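Side-chain contacts in T cell receptor mu chain (Monodelphis domestica, PDB 7L15), which pairs with a gamma chain to form the marsupial gamma mu T cell receptor, which probably recognises antigen at the T cell surface: residues A[30-35]-A[101-106]; A[179-182]-A[186-189]. One frame throughout, in Å; residues are numbered along the deposited sequence.

Contact 1. Residues A[30-35]-A[101-106]; sequences KTLSLK and GQYHCA
Tyr103 reaches across the interior of the V-set domain to Leu32 and Leu34, two residues of the strand facing it. Followed outward, its side chain meets the leucines one after the other. CB lies against a methyl of Leu34, with Leu34 CD1 and Tyr103 CB 3.4 Å apart. The same CD1 stays close at the root of the ring, 3.6 Å from Tyr103 CG, and comes in obliquely to the ring; the two side chains cross at about a right angle. Farther out Leu32 takes over. Its CD2 sits over one face of the ring, displaced toward the rim, and Tyr103 CZ is its nearest atom at 3.8 Å. Leu32 CD2 lies 4.0 Å from the centroid of the Tyr103 ring and 18° off the normal, a CH-pi contact. Leu32 gets there with CG anti to the backbone N (chi1 -178°), meeting the tyrosine from the opposite direction. At the tip, Tyr103 OH passes Leu32 CD2 at 4.1 Å and gives its hydrogen bond to Asp99 O; this is the tyrosine corner familiar from immunoglobulin variable domains. Leu52, Leu90 and Val126 also pack on the tyrosine, while Cys105, two residues on, forms the disulfide with Cys36. Across these two strands the chemistry is wholly apolar, so what joins them here is close packing of buried groups, and the tyrosine hydroxyl is satisfied by a backbone carbonyl.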
# COMPACT_ATOMS: atom_id res chain seq x y z
N LYS A 30 9.75 17.30 9.24
CA LYS A 30 9.77 17.24 10.69
C LYS A 30 10.36 15.92 11.18
O LYS A 30 10.61 14.98 10.41
CB LYS A 30 8.37 17.42 11.27
CG LYS A 30 7.78 18.82 11.06
CD LYS A 30 8.35 19.82 12.02
CE LYS A 30 7.40 20.99 12.20
NZ LYS A 30 8.15 22.27 12.10
N THR A 31 10.58 15.84 12.48
CA THR A 31 11.13 14.65 13.10
C THR A 31 10.01 13.85 13.74
O THR A 31 9.18 14.40 14.47
CB THR A 31 12.19 15.03 14.13
OG1 THR A 31 13.33 15.58 13.44
CG2 THR A 31 12.63 13.80 14.95
N LEU A 32 9.98 12.56 13.46
CA LEU A 32 9.05 11.65 14.11
C LEU A 32 9.66 11.16 15.41
O LEU A 32 10.81 10.71 15.43
CB LEU A 32 8.73 10.48 13.18
CG LEU A 32 7.73 9.46 13.70
CD1 LEU A 32 6.38 10.14 13.91
CD2 LEU A 32 7.62 8.30 12.74
N SER A 33 8.90 11.24 16.51
CA SER A 33 9.31 10.67 17.79
C SER A 33 8.19 9.78 18.32
O SER A 33 7.14 10.28 18.71
CB SER A 33 9.62 11.77 18.81
OG SER A 33 10.36 12.81 18.20
N LEU A 34 8.43 8.47 18.38
CA LEU A 34 7.43 7.55 18.91
C LEU A 34 7.93 6.91 20.20
O LEU A 34 9.14 6.77 20.42
CB LEU A 34 7.09 6.45 17.89
CG LEU A 34 6.58 6.94 16.53
CD1 LEU A 34 6.08 5.79 15.65
CD2 LEU A 34 5.48 7.96 16.71
N LYS A 35 6.99 6.53 21.04
CA LYS A 35 7.30 5.83 22.28
C LYS A 35 6.58 4.49 22.27
O LYS A 35 5.45 4.38 21.78
CB LYS A 35 6.89 6.66 23.51
CG LYS A 35 7.02 5.89 24.82
CD LYS A 35 6.94 6.80 26.04
CE LYS A 35 5.61 7.52 26.12
NZ LYS A 35 5.27 7.86 27.52
N GLY A 101 2.28 5.53 7.46
CA GLY A 101 1.86 4.17 7.68
C GLY A 101 1.64 3.91 9.16
O GLY A 101 1.51 4.83 9.96
N GLN A 102 1.57 2.63 9.49
CA GLN A 102 1.32 2.19 10.85
C GLN A 102 2.64 1.70 11.46
O GLN A 102 3.20 0.70 11.00
CB GLN A 102 0.28 1.08 10.87
CG GLN A 102 -0.17 0.71 12.27
CD GLN A 102 -1.30 1.60 12.76
OE1 GLN A 102 -1.75 2.51 12.05
NE2 GLN A 102 -1.78 1.34 13.98
N TYR A 103 3.11 2.39 12.49
CA TYR A 103 4.37 2.04 13.14
C TYR A 103 4.11 1.09 14.31
O TYR A 103 3.37 1.41 15.24
CB TYR A 103 5.07 3.31 13.61
CG TYR A 103 5.71 4.06 12.47
CD1 TYR A 103 4.95 4.86 11.63
CD2 TYR A 103 7.09 3.94 12.22
CE1 TYR A 103 5.53 5.53 10.57
CE2 TYR A 103 7.68 4.61 11.15
CZ TYR A 103 6.89 5.39 10.33
OH TYR A 103 7.45 6.06 9.27
N HIS A 104 4.75 -0.08 14.27
CA HIS A 104 4.59 -1.11 15.28
C HIS A 104 5.89 -1.30 16.04
O HIS A 104 6.97 -1.38 15.44
CB HIS A 104 4.17 -2.44 14.65
CG HIS A 104 2.79 -2.43 14.07
ND1 HIS A 104 1.70 -2.89 14.76
CD2 HIS A 104 2.33 -1.98 12.88
CE1 HIS A 104 0.62 -2.76 14.01
NE2 HIS A 104 0.97 -2.21 12.86
N CYS A 105 5.78 -1.34 17.36
CA CYS A 105 6.79 -1.90 18.23
C CYS A 105 6.73 -3.43 18.17
O CYS A 105 5.64 -4.02 18.12
CB CYS A 105 6.52 -1.39 19.64
SG CYS A 105 7.63 -1.71 21.01
N ALA A 106 7.89 -4.08 18.17
CA ALA A 106 7.93 -5.54 18.08
C ALA A 106 8.95 -6.11 19.05
O ALA A 106 10.00 -5.52 19.28
CB ALA A 106 8.28 -6.01 16.65

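Contact 2. Residues A[179-182]-A[186-189]; sequences LAPT and TYSA
Thr186 opens its segment by offering its carbonyl to Thr182: Thr182 N donates to Thr186 O at 2.8 Å, with an N-H...O angle of 163°. Thr182 CB and CG2 lie beside the same oxygen. The hydroxyl of Thr182 is turned between its own backbone N and carbonyl carbon (chi1 78°), which brings it near the Thr186 hydroxyl, OG1 to OG1 3.3 Å. Ser184 OG in the connecting turn hydrogen-bonds to both hydroxyls, and Asn155 ND2 to Thr186 OG1.

Tyr187 comes next, paired with Pro181 at a non-hydrogen-bonded position where the side chains diverge. Its ring slants past the other strand: Tyr187 CD2 is 3.7 Å from Leu179 CD2, and Tyr187 CE2 is 3.9 Å from Pro181 CD. Ala180 O receives a CA-H...O contact from Tyr187 CA, and Phe156 of the adjoining strand also packs on the tyrosine.

Ser188 makes the hydrogen-bonded pair with Ala180. Ala180 N donates to Ser188 O and Ser188 N to Ala180 O, each 3.1 Å long and nearly straight. Their side chains share one face of the sheet, where Gln173 of the gamma chain packs on both and Trp189 NE1 of the gamma chain hydrogen-bonds to Ser188 OG.

Ala189 closes the segment in a non-hydrogen-bonded pair with Leu179, and their CB atoms stand 4.2 Å apart on the other face. Two-stranded pairing across a short turn makes this the end of an antiparallel beta hairpin, 175-181 with 187-194, at the edge of a four-stranded sheet of the C1-set domain. The gamma chain contacts on its Ala180 and Ser188 face fit the sheet-to-sheet pairing of receptor constant domains.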
# COMPACT_ATOMS: atom_id res chain seq x y z
N LEU A 179 -7.40 12.78 -5.60
CA LEU A 179 -6.48 13.84 -5.23
C LEU A 179 -5.28 13.20 -4.57
O LEU A 179 -5.44 12.27 -3.78
CB LEU A 179 -7.16 14.83 -4.26
CG LEU A 179 -6.38 16.04 -3.78
CD1 LEU A 179 -7.22 17.29 -3.91
CD2 LEU A 179 -5.98 15.83 -2.34
N ALA A 180 -4.08 13.67 -4.90
CA ALA A 180 -2.88 13.08 -4.30
C ALA A 180 -1.77 14.11 -4.23
O ALA A 180 -1.67 14.99 -5.10
CB ALA A 180 -2.39 11.86 -5.09
N PRO A 181 -0.92 14.03 -3.22
CA PRO A 181 0.28 14.87 -3.20
C PRO A 181 1.27 14.44 -4.27
O PRO A 181 1.28 13.30 -4.72
CB PRO A 181 0.87 14.64 -1.80
CG PRO A 181 0.18 13.41 -1.27
CD PRO A 181 -1.16 13.33 -1.94
N THR A 182 2.10 15.39 -4.68
CA THR A 182 3.23 15.13 -5.56
C THR A 182 4.54 15.24 -4.76
O THR A 182 4.54 15.55 -3.56
CB THR A 182 3.21 16.09 -6.75
OG1 THR A 182 3.70 17.37 -6.34
CG2 THR A 182 1.78 16.24 -7.31
N THR A 186 3.20 19.85 -3.62
CA THR A 186 1.89 20.35 -4.04
C THR A 186 0.94 19.18 -4.30
O THR A 186 1.31 18.00 -4.20
CB THR A 186 2.04 21.24 -5.28
OG1 THR A 186 2.52 20.45 -6.37
CG2 THR A 186 3.05 22.35 -5.00
N TYR A 187 -0.30 19.50 -4.61
CA TYR A 187 -1.29 18.50 -4.94
C TYR A 187 -1.65 18.59 -6.42
O TYR A 187 -1.54 19.65 -7.04
CB TYR A 187 -2.57 18.67 -4.10
CG TYR A 187 -2.33 18.41 -2.64
CD1 TYR A 187 -1.83 19.41 -1.79
CD2 TYR A 187 -2.57 17.17 -2.11
CE1 TYR A 187 -1.62 19.17 -0.46
CE2 TYR A 187 -2.35 16.90 -0.77
CZ TYR A 187 -1.89 17.90 0.05
OH TYR A 187 -1.68 17.63 1.37
N SER A 188 -2.06 17.45 -6.97
CA SER A 188 -2.69 17.41 -8.27
C SER A 188 -3.87 16.45 -8.14
O SER A 188 -4.01 15.72 -7.16
CB SER A 188 -1.68 17.02 -9.37
OG SER A 188 -1.47 15.62 -9.43
N ALA A 189 -4.77 16.50 -9.11
CA ALA A 189 -6.02 15.79 -8.93
C ALA A 189 -6.61 15.53 -10.30
O ALA A 189 -6.31 16.22 -11.27
CB ALA A 189 -7.00 16.58 -8.05

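How the contacts relate
Contact 1 and contact 2 lie in series along the chain, the first in the V-set domain and the second in the C1-set domain. Their centres are 25 Å apart and their nearest atoms about 12 Å, so they do not touch, and they share no strand or sheet. Contact 1 bridges strands 32-39 and 101-109 through the buried interior, with 65 residues between its segments; contact 2 joins neighbouring strands of a hairpin separated by three residues. One is core packing, the other strand pairing at a sheet edge. The hairpin's touching side chains also meet the gamma chain; on 101-106 it is His104, pointing away from 30-35, that packs on that chain.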